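Long-range contacts in gingipain R2 Pro-Domain (Porphyromonas gingivalis, PDB 4IEF), which probably serves as the propeptide that keeps the cysteine protease Arg-gingipain latent until it is cleaved off: residues 125-136 with 148-159; 48-56 with 64-72. All blocks are in the same frame, centred on the assembly; numbering follows the deposited sequence.

Contact 1: 125-136 with 148-159; sequences DKFFPGEIATLS and VVNFAPLQYNPV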
loop_
_atom_site.group_PDB
_atom_site.type_symbol
_atom_site.label_atom_id
_atom_site.label_comp_id
_atom_site.label_asym_id
_atom_site.label_seq_id
_atom_site.Cartn_x
_atom_site.Cartn_y
_atom_site.Cartn_z
ATOM N N ASP A 125 -22.611 29.382 -19.694
ATOM C CA ASP A 125 -21.609 30.360 -20.114
ATOM C C ASP A 125 -20.789 30.855 -18.905
ATOM O O ASP A 125 -21.028 31.944 -18.374
ATOM C CB ASP A 125 -22.273 31.529 -20.869
ATOM C CG ASP A 125 -21.328 32.518 -21.544
ATOM O OD1 ASP A 125 -20.115 32.208 -21.664
ATOM O OD2 ASP A 125 -21.806 33.582 -21.988
ATOM N N LYS A 126 -19.829 30.010 -18.472
ATOM C CA LYS A 126 -18.899 30.256 -17.363
ATOM C C LYS A 126 -17.698 29.302 -17.466
ATOM O O LYS A 126 -17.780 28.290 -18.172
ATOM C CB LYS A 126 -19.594 30.120 -15.987
ATOM C CG LYS A 126 -19.995 28.701 -15.590
ATOM C CD LYS A 126 -20.263 28.613 -14.096
ATOM C CE LYS A 126 -20.058 27.220 -13.564
ATOM N NZ LYS A 126 -20.254 27.161 -12.092
ATOM N N PHE A 127 -16.598 29.610 -16.742
ATOM C CA PHE A 127 -15.405 28.767 -16.742
ATOM C C PHE A 127 -15.495 27.704 -15.666
ATOM O O PHE A 127 -15.760 28.009 -14.500
ATOM C CB PHE A 127 -14.124 29.596 -16.588
ATOM C CG PHE A 127 -13.680 30.204 -17.895
ATOM C CD1 PHE A 127 -14.128 31.463 -18.282
ATOM C CD2 PHE A 127 -12.836 29.510 -18.753
ATOM C CE1 PHE A 127 -13.725 32.022 -19.497
ATOM C CE2 PHE A 127 -12.439 30.065 -19.968
ATOM C CZ PHE A 127 -12.882 31.319 -20.332
ATOM N N PHE A 128 -15.305 26.444 -16.084
ATOM C CA PHE A 128 -15.313 25.266 -15.223
ATOM C C PHE A 128 -13.868 24.841 -14.914
ATOM O O PHE A 128 -13.026 24.966 -15.804
ATOM C CB PHE A 128 -16.078 24.111 -15.895
ATOM C CG PHE A 128 -17.577 24.295 -15.949
ATOM C CD1 PHE A 128 -18.401 23.705 -14.999
ATOM C CD2 PHE A 128 -18.169 25.038 -16.966
ATOM C CE1 PHE A 128 -19.791 23.860 -15.056
ATOM C CE2 PHE A 128 -19.559 25.197 -17.020
ATOM C CZ PHE A 128 -20.361 24.599 -16.070
ATOM N N PRO A 129 -13.533 24.355 -13.689
ATOM C CA PRO A 129 -14.401 24.152 -12.511
ATOM C C PRO A 129 -14.760 25.460 -11.786
ATOM O O PRO A 129 -15.734 25.491 -11.032
ATOM C CB PRO A 129 -13.560 23.223 -11.624
ATOM C CG PRO A 129 -12.131 23.588 -11.950
ATOM C CD PRO A 129 -12.138 23.937 -13.417
ATOM N N GLY A 130 -13.992 26.520 -12.036
ATOM C CA GLY A 130 -14.195 27.838 -11.441
ATOM C C GLY A 130 -12.999 28.333 -10.657
ATOM O O GLY A 130 -12.522 29.443 -10.895
ATOM N N GLU A 131 -12.513 27.513 -9.707
ATOM C CA GLU A 131 -11.350 27.812 -8.863
ATOM C C GLU A 131 -10.101 27.164 -9.457
ATOM O O GLU A 131 -10.159 26.017 -9.903
ATOM C CB GLU A 131 -11.554 27.315 -7.409
ATOM C CG GLU A 131 -12.806 27.770 -6.670
ATOM C CD GLU A 131 -13.103 29.253 -6.547
ATOM O OE1 GLU A 131 -14.278 29.638 -6.753
ATOM O OE2 GLU A 131 -12.186 30.022 -6.179
ATOM N N ILE A 132 -8.979 27.884 -9.449
ATOM C CA ILE A 132 -7.722 27.358 -9.989
ATOM C C ILE A 132 -6.918 26.666 -8.870
ATOM O O ILE A 132 -5.944 25.973 -9.169
ATOM C CB ILE A 132 -6.885 28.422 -10.767
ATOM C CG1 ILE A 132 -6.341 29.536 -9.860
ATOM C CG2 ILE A 132 -7.670 28.992 -11.959
ATOM C CD1 ILE A 132 -5.100 30.212 -10.402
ATOM N N ALA A 133 -7.354 26.821 -7.594
ATOM C CA ALA A 133 -6.725 26.201 -6.429
ATOM C C ALA A 133 -7.739 25.941 -5.310
ATOM O O ALA A 133 -8.520 26.830 -4.953
ATOM C CB ALA A 133 -5.590 27.064 -5.910
ATOM N N THR A 134 -7.737 24.708 -4.776
ATOM C CA THR A 134 -8.618 24.284 -3.681
ATOM C C THR A 134 -7.855 23.444 -2.643
ATOM O O THR A 134 -6.726 23.010 -2.893
ATOM C CB THR A 134 -9.820 23.462 -4.199
ATOM O OG1 THR A 134 -9.355 22.214 -4.731
ATOM C CG2 THR A 134 -10.715 24.229 -5.192
ATOM N N LEU A 135 -8.498 23.195 -1.496
ATOM C CA LEU A 135 -7.991 22.325 -0.442
ATOM C C LEU A 135 -8.949 21.167 -0.251
ATOM O O LEU A 135 -10.167 21.371 -0.263
ATOM C CB LEU A 135 -7.803 23.070 0.896
ATOM C CG LEU A 135 -6.615 24.029 1.024
ATOM C CD1 LEU A 135 -6.752 24.869 2.259
ATOM C CD2 LEU A 135 -5.286 23.286 1.069
ATOM N N SER A 136 -8.408 19.952 -0.074
ATOM C CA SER A 136 -9.221 18.780 0.229
ATOM C C SER A 136 -9.429 18.734 1.754
ATOM O O SER A 136 -8.805 19.520 2.467
ATOM C CB SER A 136 -8.567 17.509 -0.308
ATOM O OG SER A 136 -8.684 17.446 -1.721
ATOM N N VAL A 148 -4.432 18.273 1.565
ATOM C CA VAL A 148 -4.036 18.231 0.158
ATOM C C VAL A 148 -4.457 19.521 -0.551
ATOM O O VAL A 148 -5.618 19.929 -0.462
ATOM C CB VAL A 148 -4.596 16.972 -0.556
ATOM C CG1 VAL A 148 -4.248 16.970 -2.047
ATOM C CG2 VAL A 148 -4.093 15.693 0.114
ATOM N N VAL A 149 -3.498 20.155 -1.250
ATOM C CA VAL A 149 -3.744 21.339 -2.072
ATOM C C VAL A 149 -3.904 20.859 -3.540
ATOM O O VAL A 149 -3.112 20.043 -4.016
ATOM C CB VAL A 149 -2.686 22.480 -1.892
ATOM C CG1 VAL A 149 -1.276 22.055 -2.308
ATOM C CG2 VAL A 149 -3.114 23.755 -2.622
ATOM N N ASN A 150 -4.961 21.322 -4.221
ATOM C CA ASN A 150 -5.238 20.953 -5.613
ATOM C C ASN A 150 -5.106 22.147 -6.552
ATOM O O ASN A 150 -5.713 23.197 -6.323
ATOM C CB ASN A 150 -6.645 20.352 -5.751
ATOM C CG ASN A 150 -6.993 19.408 -4.633
ATOM O OD1 ASN A 150 -6.362 18.360 -4.465
ATOM N ND2 ASN A 150 -7.936 19.804 -3.789
ATOM N N PHE A 151 -4.325 21.966 -7.617
ATOM C CA PHE A 151 -4.170 22.960 -8.674
ATOM C C PHE A 151 -5.058 22.568 -9.828
ATOM O O PHE A 151 -5.000 21.415 -10.250
ATOM C CB PHE A 151 -2.711 23.044 -9.148
ATOM C CG PHE A 151 -1.712 23.505 -8.120
ATOM C CD1 PHE A 151 -0.976 22.585 -7.381
ATOM C CD2 PHE A 151 -1.484 24.863 -7.909
ATOM C CE1 PHE A 151 -0.026 23.015 -6.448
ATOM C CE2 PHE A 151 -0.538 25.291 -6.981
ATOM C CZ PHE A 151 0.186 24.364 -6.257
ATOM N N ALA A 152 -5.899 23.489 -10.318
ATOM C CA ALA A 152 -6.762 23.258 -11.479
ATOM C C ALA A 152 -6.284 24.217 -12.592
ATOM O O ALA A 152 -6.797 25.333 -12.718
ATOM C CB ALA A 152 -8.230 23.464 -11.115
ATOM N N PRO A 153 -5.221 23.833 -13.347
ATOM C CA PRO A 153 -4.648 24.759 -14.337
ATOM C C PRO A 153 -5.361 24.783 -15.689
ATOM O O PRO A 153 -4.904 25.476 -16.606
ATOM C CB PRO A 153 -3.222 24.237 -14.497
ATOM C CG PRO A 153 -3.348 22.770 -14.290
ATOM C CD PRO A 153 -4.458 22.564 -13.305
ATOM N N LEU A 154 -6.457 24.028 -15.824
ATOM C CA LEU A 154 -7.219 23.990 -17.060
ATOM C C LEU A 154 -8.656 24.436 -16.769
ATOM O O LEU A 154 -9.411 23.737 -16.089
ATOM C CB LEU A 154 -7.151 22.594 -17.717
ATOM C CG LEU A 154 -5.751 22.095 -18.124
ATOM C CD1 LEU A 154 -5.783 20.646 -18.501
ATOM C CD2 LEU A 154 -5.166 22.917 -19.277
ATOM N N GLN A 155 -8.986 25.650 -17.224
ATOM C CA GLN A 155 -10.294 26.281 -17.043
ATOM C C GLN A 155 -10.953 26.398 -18.418
ATOM O O GLN A 155 -10.345 26.921 -19.349
ATOM C CB GLN A 155 -10.163 27.639 -16.333
ATOM C CG GLN A 155 -9.449 27.582 -14.971
ATOM C CD GLN A 155 -10.253 26.962 -13.849
ATOM O OE1 GLN A 155 -11.459 27.185 -13.713
ATOM N NE2 GLN A 155 -9.582 26.213 -12.981
ATOM N N TYR A 156 -12.158 25.838 -18.568
ATOM C CA TYR A 156 -12.824 25.784 -19.863
ATOM C C TYR A 156 -14.257 26.262 -19.805
ATOM O O TYR A 156 -15.055 25.786 -18.988
ATOM C CB TYR A 156 -12.764 24.338 -20.410
ATOM C CG TYR A 156 -13.467 24.094 -21.731
ATOM C CD1 TYR A 156 -12.953 24.599 -22.922
ATOM C CD2 TYR A 156 -14.601 23.290 -21.801
ATOM C CE1 TYR A 156 -13.578 24.350 -24.143
ATOM C CE2 TYR A 156 -15.233 23.029 -23.016
ATOM C CZ TYR A 156 -14.716 23.561 -24.186
ATOM O OH TYR A 156 -15.339 23.297 -25.384
ATOM N N ASN A 157 -14.570 27.207 -20.701
ATOM C CA ASN A 157 -15.905 27.743 -20.903
ATOM C C ASN A 157 -16.513 26.957 -22.072
ATOM O O ASN A 157 -16.010 27.070 -23.190
ATOM C CB ASN A 157 -15.870 29.259 -21.159
ATOM C CG ASN A 157 -17.231 29.931 -21.157
ATOM O OD1 ASN A 157 -18.208 29.455 -21.755
ATOM N ND2 ASN A 157 -17.320 31.078 -20.502
ATOM N N PRO A 158 -17.541 26.105 -21.828
ATOM C CA PRO A 158 -18.095 25.279 -22.921
ATOM C C PRO A 158 -18.883 26.042 -23.990
ATOM O O PRO A 158 -18.899 25.611 -25.144
ATOM C CB PRO A 158 -19.014 24.294 -22.192
ATOM C CG PRO A 158 -18.676 24.403 -20.747
ATOM C CD PRO A 158 -18.214 25.806 -20.551
ATOM N N VAL A 159 -19.528 27.156 -23.621
ATOM C CA VAL A 159 -20.333 27.974 -24.531
ATOM C C VAL A 159 -19.421 28.769 -25.498
ATOM O O VAL A 159 -19.707 28.810 -26.699
ATOM C CB VAL A 159 -21.309 28.893 -23.737
ATOM C CG1 VAL A 159 -21.915 29.991 -24.618
ATOM C CG2 VAL A 159 -22.412 28.070 -23.078
#
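Asn150 ND2 is gripped by two hydroxyls of the opposing segment, donating to Thr134 OG1 at 3.0 Å and to Ser136 OG at 3.2 Å. Both oxygens lie close to the plane of its amide, and having an acceptor for each N-H fixes the rotation of the group. Thr134 presents OG1 by tucking it between its backbone N and carbonyl carbon (chi1 67°). Asn150 OD1 and Ser136 OG each also hydrogen-bond to a basic side chain of a second protein in the assembly. The backbones of Thr134 and Asn150 form an antiparallel hydrogen-bonded pair in the hairpin of strands 133-141 and 144-157. Ala133, Leu135, Val149 and Phe151 point to the other face, where Leu135 CD2 rests 4.0 Å from Val149 CB; strand 79-93 packs on Ala133, Leu135 and Val149, and Val171 of strand 162-176 on Phe151. Ala152 N gives a short, straight bond to Ile132 O (2.7 Å). Past it the segments part, and Gln155 spans the opening with its chain bent at chi2 (-73°). Its OE1 takes the N-H of Gly130 on a lone pair in the carbonyl plane (3.1 Å), beside the CD of Pro129, which follows a cis peptide bond. Its NE2 reaches Glu131 O from above that carbonyl's plane and also donates to Ala152 O. Phe128 and Tyr156 then restore backbone pairing as a single antiparallel hydrogen-bonded pair. Asn157 CB sits over the centre of the Phe127 ring, 3.6 Å from its centroid, in a CH-pi contact; Arg164 adds a cation-pi contact. At the end Asn157 ND2 meets Asp125 OD1 at 3.2 Å. Gln155 and Asn157 thus extend the cross-strand bonding where backbone pairing lapses, while Asn150 adds to it within the paired strands and links the hairpin to the partner protein.

Contact 2: 48-56 with 64-72; sequences QVPTFTEGV and PILPILSRS
Pro67 fills the middle of the contact, its ring set between Phe52 and Pro50. Pro67 CB lies 3.7 Å from CE2 of the Phe52 ring, whose edge also receives Pro67 O and, at CE1, the CB of Leu69. Phe52 turns its ring there with CG in the cramped site between backbone N and carbonyl carbon (chi1 62°), and one face of the ring carries Gly55 CA. On the Pro50 side, Pro67 CG packs on Pro50 O, while Pro50 CD meets Ile65 CG2 at 4.0 Å and Val49 CG2 touches Ile65 CD1. Residues Phe52 to Gly55 form a type II beta turn, which carries the chain from the end of strand 45-51 back to the 64-72 segment. There Val56 and Ile68 make one antiparallel bridge: Val56 N donates to Ile68 O at 2.8 Å, and Ile68 N returns a bond to Val56 O. A water joins Val56 O to Leu66 O; another receives the N-H of Ser70 and donates to Glu54 O. Leu69 CD1 lies against Glu54 CB at 3.6 Å, and beyond CG the extended Glu54 chain carries its carboxylate on to Arg71. Arg71 grips that group side-on, NH2 to OE1 at 2.8 Å and NE to OE2 at 2.9 Å. Both oxygens use their syn lone pairs, and the two planes are only 19° apart. Asn13 N also bonds to OE1, and OE2 forms a salt bridge with a basic side chain of a second protein.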
loop_
_atom_site.group_PDB
_atom_site.type_symbol
_atom_site.label_atom_id
_atom_site.label_comp_id
_atom_site.label_asym_id
_atom_site.label_seq_id
_atom_site.Cartn_x
_atom_site.Cartn_y
_atom_site.Cartn_z
ATOM N N GLN A 48 -11.234 16.951 -27.358
ATOM C CA GLN A 48 -9.881 16.756 -26.840
ATOM C C GLN A 48 -9.860 16.345 -25.377
ATOM O O GLN A 48 -10.527 16.963 -24.544
ATOM C CB GLN A 48 -9.040 18.039 -27.023
ATOM C CG GLN A 48 -8.880 18.512 -28.475
ATOM C CD GLN A 48 -8.246 17.491 -29.395
ATOM O OE1 GLN A 48 -7.267 16.824 -29.050
ATOM N NE2 GLN A 48 -8.794 17.346 -30.594
ATOM N N VAL A 49 -9.079 15.295 -25.071
ATOM C CA VAL A 49 -8.858 14.821 -23.707
ATOM C C VAL A 49 -7.497 15.404 -23.276
ATOM O O VAL A 49 -6.461 14.977 -23.793
ATOM C CB VAL A 49 -8.936 13.274 -23.528
ATOM C CG1 VAL A 49 -8.535 12.857 -22.112
ATOM C CG2 VAL A 49 -10.319 12.744 -23.861
ATOM N N PRO A 50 -7.478 16.410 -22.381
ATOM C CA PRO A 50 -6.189 16.981 -21.960
ATOM C C PRO A 50 -5.458 16.083 -20.962
ATOM O O PRO A 50 -6.093 15.440 -20.131
ATOM C CB PRO A 50 -6.578 18.321 -21.318
ATOM C CG PRO A 50 -8.078 18.440 -21.461
ATOM C CD PRO A 50 -8.602 17.067 -21.688
ATOM N N THR A 51 -4.117 16.026 -21.072
ATOM C CA THR A 51 -3.233 15.270 -20.180
ATOM C C THR A 51 -1.974 16.070 -19.904
ATOM O O THR A 51 -1.478 16.750 -20.799
ATOM C CB THR A 51 -2.855 13.880 -20.748
ATOM O OG1 THR A 51 -2.383 14.006 -22.087
ATOM C CG2 THR A 51 -3.988 12.869 -20.668
ATOM N N PHE A 52 -1.454 15.992 -18.667
ATOM C CA PHE A 52 -0.199 16.633 -18.275
ATOM C C PHE A 52 0.444 15.805 -17.166
ATOM O O PHE A 52 -0.251 15.031 -16.503
ATOM C CB PHE A 52 -0.376 18.120 -17.877
ATOM C CG PHE A 52 -1.250 18.447 -16.681
ATOM C CD1 PHE A 52 -0.729 18.426 -15.388
ATOM C CD2 PHE A 52 -2.563 18.872 -16.855
ATOM C CE1 PHE A 52 -1.524 18.766 -14.286
ATOM C CE2 PHE A 52 -3.359 19.210 -15.750
ATOM C CZ PHE A 52 -2.837 19.142 -14.473
ATOM N N THR A 53 1.769 15.948 -16.981
ATOM C CA THR A 53 2.533 15.218 -15.959
ATOM C C THR A 53 1.900 15.424 -14.568
ATOM O O THR A 53 1.677 16.565 -14.144
ATOM C CB THR A 53 4.012 15.629 -15.975
ATOM O OG1 THR A 53 4.456 15.742 -17.329
ATOM C CG2 THR A 53 4.896 14.647 -15.221
ATOM N N GLU A 54 1.561 14.295 -13.906
ATOM C CA GLU A 54 0.940 14.190 -12.577
ATOM C C GLU A 54 -0.519 14.732 -12.578
ATOM O O GLU A 54 -1.121 14.902 -11.511
ATOM C CB GLU A 54 1.806 14.893 -11.511
ATOM C CG GLU A 54 1.791 14.237 -10.146
ATOM C CD GLU A 54 2.531 15.000 -9.065
ATOM O OE1 GLU A 54 3.543 15.667 -9.381
ATOM O OE2 GLU A 54 2.103 14.918 -7.892
ATOM N N GLY A 55 -1.078 14.942 -13.774
ATOM C CA GLY A 55 -2.453 15.387 -13.952
ATOM C C GLY A 55 -3.422 14.240 -13.760
ATOM O O GLY A 55 -3.195 13.147 -14.285
ATOM N N VAL A 56 -4.496 14.473 -12.991
ATOM C CA VAL A 56 -5.508 13.446 -12.695
ATOM C C VAL A 56 -6.917 13.997 -12.986
ATOM O O VAL A 56 -7.255 15.103 -12.557
ATOM C CB VAL A 56 -5.365 12.945 -11.228
ATOM C CG1 VAL A 56 -6.644 12.280 -10.712
ATOM C CG2 VAL A 56 -4.172 12.004 -11.084
ATOM N N PRO A 64 -16.551 19.112 -18.360
ATOM C CA PRO A 64 -15.286 18.989 -19.113
ATOM C C PRO A 64 -14.161 18.273 -18.362
ATOM O O PRO A 64 -14.019 18.468 -17.159
ATOM C CB PRO A 64 -14.908 20.444 -19.413
ATOM C CG PRO A 64 -16.195 21.197 -19.352
ATOM C CD PRO A 64 -17.000 20.521 -18.290
ATOM N N ILE A 65 -13.380 17.421 -19.078
ATOM C CA ILE A 65 -12.212 16.725 -18.510
ATOM C C ILE A 65 -11.148 17.789 -18.311
ATOM O O ILE A 65 -10.578 18.292 -19.278
ATOM C CB ILE A 65 -11.699 15.528 -19.362
ATOM C CG1 ILE A 65 -12.768 14.417 -19.454
ATOM C CG2 ILE A 65 -10.351 14.973 -18.807
ATOM C CD1 ILE A 65 -12.532 13.371 -20.525
ATOM N N LEU A 66 -10.967 18.208 -17.064
ATOM C CA LEU A 66 -10.005 19.243 -16.729
ATOM C C LEU A 66 -9.122 18.722 -15.597
ATOM O O LEU A 66 -9.420 18.947 -14.416
ATOM C CB LEU A 66 -10.726 20.561 -16.389
ATOM C CG LEU A 66 -11.603 21.139 -17.533
ATOM C CD1 LEU A 66 -12.671 22.076 -17.006
ATOM C CD2 LEU A 66 -10.753 21.768 -18.643
ATOM N N PRO A 67 -8.048 17.971 -15.970
ATOM C CA PRO A 67 -7.172 17.359 -14.957
ATOM C C PRO A 67 -6.591 18.331 -13.949
ATOM O O PRO A 67 -6.348 19.495 -14.260
ATOM C CB PRO A 67 -6.054 16.719 -15.785
ATOM C CG PRO A 67 -6.666 16.467 -17.096
ATOM C CD PRO A 67 -7.611 17.602 -17.332
ATOM N N ILE A 68 -6.389 17.829 -12.725
ATOM C CA ILE A 68 -5.837 18.576 -11.604
ATOM C C ILE A 68 -4.528 17.928 -11.124
ATOM O O ILE A 68 -4.251 16.768 -11.435
ATOM C CB ILE A 68 -6.868 18.693 -10.434
ATOM C CG1 ILE A 68 -7.150 17.330 -9.751
ATOM C CG2 ILE A 68 -8.164 19.434 -10.865
ATOM C CD1 ILE A 68 -7.545 17.445 -8.261
ATOM N N LEU A 69 -3.739 18.683 -10.367
ATOM C CA LEU A 69 -2.519 18.194 -9.743
ATOM C C LEU A 69 -2.685 18.369 -8.242
ATOM O O LEU A 69 -3.010 19.464 -7.781
ATOM C CB LEU A 69 -1.264 18.907 -10.274
ATOM C CG LEU A 69 0.063 18.268 -9.875
ATOM C CD1 LEU A 69 1.051 18.382 -10.991
ATOM C CD2 LEU A 69 0.619 18.882 -8.582
ATOM N N SER A 70 -2.476 17.288 -7.488
ATOM C CA SER A 70 -2.653 17.293 -6.036
ATOM C C SER A 70 -1.362 16.973 -5.300
ATOM O O SER A 70 -0.594 16.107 -5.730
ATOM C CB SER A 70 -3.734 16.298 -5.634
ATOM O OG SER A 70 -4.991 16.638 -6.196
ATOM N N ARG A 71 -1.124 17.706 -4.193
ATOM C CA ARG A 71 0.039 17.551 -3.327
ATOM C C ARG A 71 -0.365 17.672 -1.867
ATOM O O ARG A 71 -1.196 18.516 -1.511
ATOM C CB ARG A 71 1.140 18.581 -3.666
ATOM C CG ARG A 71 1.943 18.271 -4.926
ATOM C CD ARG A 71 2.745 16.980 -4.825
ATOM N NE ARG A 71 3.458 16.700 -6.072
ATOM C CZ ARG A 71 4.706 17.079 -6.327
ATOM N NH1 ARG A 71 5.407 17.740 -5.413
ATOM N NH2 ARG A 71 5.268 16.792 -7.494
ATOM N N SER A 72 0.240 16.835 -1.025
ATOM C CA SER A 72 -0.039 16.785 0.407
ATOM C C SER A 72 0.902 17.682 1.181
ATOM O O SER A 72 2.102 17.748 0.882
ATOM C CB SER A 72 0.053 15.353 0.922
ATOM O OG SER A 72 -0.897 14.523 0.272
HETATM O O HOH W 1 -2.577 14.916 -8.992
HETATM O O HOH W 2 -10.105 16.581 -13.083
#

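In the fold
Contact 2 closes before contact 1 opens along the chain, and their centres lie 11 Å apart. They meet through one antiparallel sheet, in which strand 69-74 pairs with strand 144-157. Phe151 N lies 2.8 Å from Leu69 O in a probable backbone hydrogen bond, and Asn150 OD1 lies 2.8 Å from Ser70 OG, probably bonded too. Phe151 O packs on Ile68 CB, and Leu66 CD1 comes up to Phe128 O. Both contacts also reach the second protein, which suggests that this part of the pro-domain faces its binding partner. The bound calcium ion is remote from this region, about 13 Å from the side chain of Val148 in contact 1.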